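Local coordinates for protein putative carbonic anhydrase (Streptococcus mutans, PDB 3LAS) that probably catalyses the interconversion of hydrogencarbonate and carbon dioxide as a zinc-dependent carbonic anhydrase of the beta class, at residues 32-37 and 72-77. Residues are numbered along the deposited sequence; the frame is centred on the assembly and turned at random.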
# COMPACT_ATOMS: atom_id res chain seq x y z
N ARG A 32 13.08 10.37 -3.59
CA ARG A 32 12.75 10.92 -2.24
C ARG A 32 11.29 11.19 -2.09
O ARG A 32 10.86 11.97 -1.23
CB ARG A 32 13.59 12.12 -1.83
CG ARG A 32 15.13 11.80 -1.92
CD ARG A 32 15.83 12.89 -1.20
NE ARG A 32 17.26 13.02 -1.29
CZ ARG A 32 17.95 13.40 -2.35
NH1 ARG A 32 17.36 13.50 -3.56
NH2 ARG A 32 19.27 13.59 -2.15
N VAL A 33 10.43 10.46 -2.82
CA VAL A 33 8.98 10.62 -2.71
C VAL A 33 8.35 9.37 -2.12
O VAL A 33 8.77 8.22 -2.44
CB VAL A 33 8.34 10.89 -4.10
CG1 VAL A 33 6.81 11.01 -3.95
CG2 VAL A 33 8.92 12.11 -4.75
N ALA A 34 7.35 9.57 -1.27
CA ALA A 34 6.41 8.53 -0.84
C ALA A 34 5.04 8.89 -1.35
O ALA A 34 4.57 10.07 -1.16
CB ALA A 34 6.42 8.40 0.67
N ILE A 35 4.37 7.93 -1.98
CA ILE A 35 2.98 8.11 -2.48
C ILE A 35 2.04 7.41 -1.58
O ILE A 35 2.31 6.26 -1.17
CB ILE A 35 2.92 7.49 -3.88
CG1 ILE A 35 3.88 8.27 -4.84
CG2 ILE A 35 1.48 7.52 -4.46
CD1 ILE A 35 4.46 7.33 -5.89
N VAL A 36 0.96 8.05 -1.16
CA VAL A 36 -0.14 7.42 -0.35
C VAL A 36 -1.35 7.32 -1.24
O VAL A 36 -1.85 8.38 -1.71
CB VAL A 36 -0.42 8.30 0.89
CG1 VAL A 36 -1.62 7.78 1.71
CG2 VAL A 36 0.84 8.46 1.76
N THR A 37 -1.81 6.11 -1.51
CA THR A 37 -2.93 5.96 -2.42
C THR A 37 -3.79 4.75 -2.06
O THR A 37 -3.59 4.10 -1.02
CB THR A 37 -2.44 5.91 -3.88
OG1 THR A 37 -3.52 6.04 -4.80
CG2 THR A 37 -1.62 4.67 -4.17
N ARG A 72 3.07 5.86 10.61
CA ARG A 72 4.19 5.03 10.97
C ARG A 72 5.11 4.77 9.78
O ARG A 72 6.35 4.83 9.87
CB ARG A 72 3.63 3.70 11.53
CG ARG A 72 4.70 2.62 11.84
CD ARG A 72 4.07 1.27 12.05
NE ARG A 72 3.59 0.66 10.81
CZ ARG A 72 4.29 -0.16 10.03
NH1 ARG A 72 5.56 -0.49 10.22
NH2 ARG A 72 3.70 -0.68 8.96
N SER A 73 4.46 4.42 8.68
CA SER A 73 5.19 4.06 7.49
C SER A 73 5.93 5.25 6.89
O SER A 73 7.06 5.08 6.37
CB SER A 73 4.25 3.41 6.48
OG SER A 73 3.65 2.22 7.03
N LEU A 74 5.30 6.42 6.91
CA LEU A 74 5.95 7.60 6.42
C LEU A 74 7.10 8.01 7.29
O LEU A 74 8.10 8.53 6.76
CB LEU A 74 4.95 8.77 6.26
CG LEU A 74 3.93 8.61 5.17
CD1 LEU A 74 2.87 9.69 5.25
CD2 LEU A 74 4.63 8.65 3.79
N VAL A 75 7.01 7.88 8.62
CA VAL A 75 8.15 8.27 9.48
C VAL A 75 9.28 7.30 9.16
O VAL A 75 10.49 7.75 9.08
CB VAL A 75 7.71 8.14 10.96
CG1 VAL A 75 9.00 8.17 11.88
CG2 VAL A 75 6.70 9.16 11.31
N ILE A 76 9.07 6.02 8.90
CA ILE A 76 10.16 5.13 8.47
C ILE A 76 10.65 5.58 7.13
O ILE A 76 11.90 5.71 6.90
CB ILE A 76 9.65 3.64 8.47
CG1 ILE A 76 9.39 3.23 9.90
CG2 ILE A 76 10.66 2.75 7.75
CD1 ILE A 76 8.52 1.93 9.96
N SER A 77 9.78 5.86 6.18
CA SER A 77 10.22 6.29 4.84
C SER A 77 11.12 7.53 4.88
O SER A 77 12.09 7.59 4.13
CB SER A 77 8.93 6.59 4.02
OG SER A 77 9.25 7.06 2.72
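Leu74 reaches Ala34 and Val36 because its first torsion (chi1 -68°) sets CG anti to the carbonyl carbon, and its two methyls then splay to different residues of the strand. One turn further along the helix, Ser77 has OG anti to the backbone N (chi1 178°), which brings the hydroxyl to the same alanine. The fork of Leu74 straddles two positions of the strand: CD2 rests on Ala34 CB at 3.6 Å, while CD1 turns to Val36 CG2, more loosely, at 4.2 Å. Ala34 CB also meets Ser77 OG at 3.7 Å, so this methyl is touched by a leucine branch and, at roughly a right angle to it, a hydroxyl. Val36 and Ala34 both project from the helix-facing side of strand 33-38; Val33 and Ile35 turn to the other face, where Ile35 packs on helix 45-49.

Helix 68-80 runs nearly antiparallel to the strand, with the axes of the two short segments 9.8 Å apart at an angle of 168°. It packs against one face of the mostly parallel sheet as the helix of a beta-alpha-beta crossover, joining strands 56-61 and 85-91 over the intervening strand 33-38. Leu74 touches all three, through Leu59, Ile86 and Ala34. Strand 33-38 ends at Cys38, a zinc ligand, but the side chain of Val36 is about 11 Å from the bound zinc ion.

The contact between the segments is small, 133 Å² in all, and rests on van der Waals contact, mostly between methyl groups. Its one polar atom, Ser77 OG, is hydrogen-bonded to His57 ND1 and Thr83 OG1, so the hydroxyl can lie buried against Ala34 with its polar needs met by neighbours while its contact with the strand is purely van der Waals.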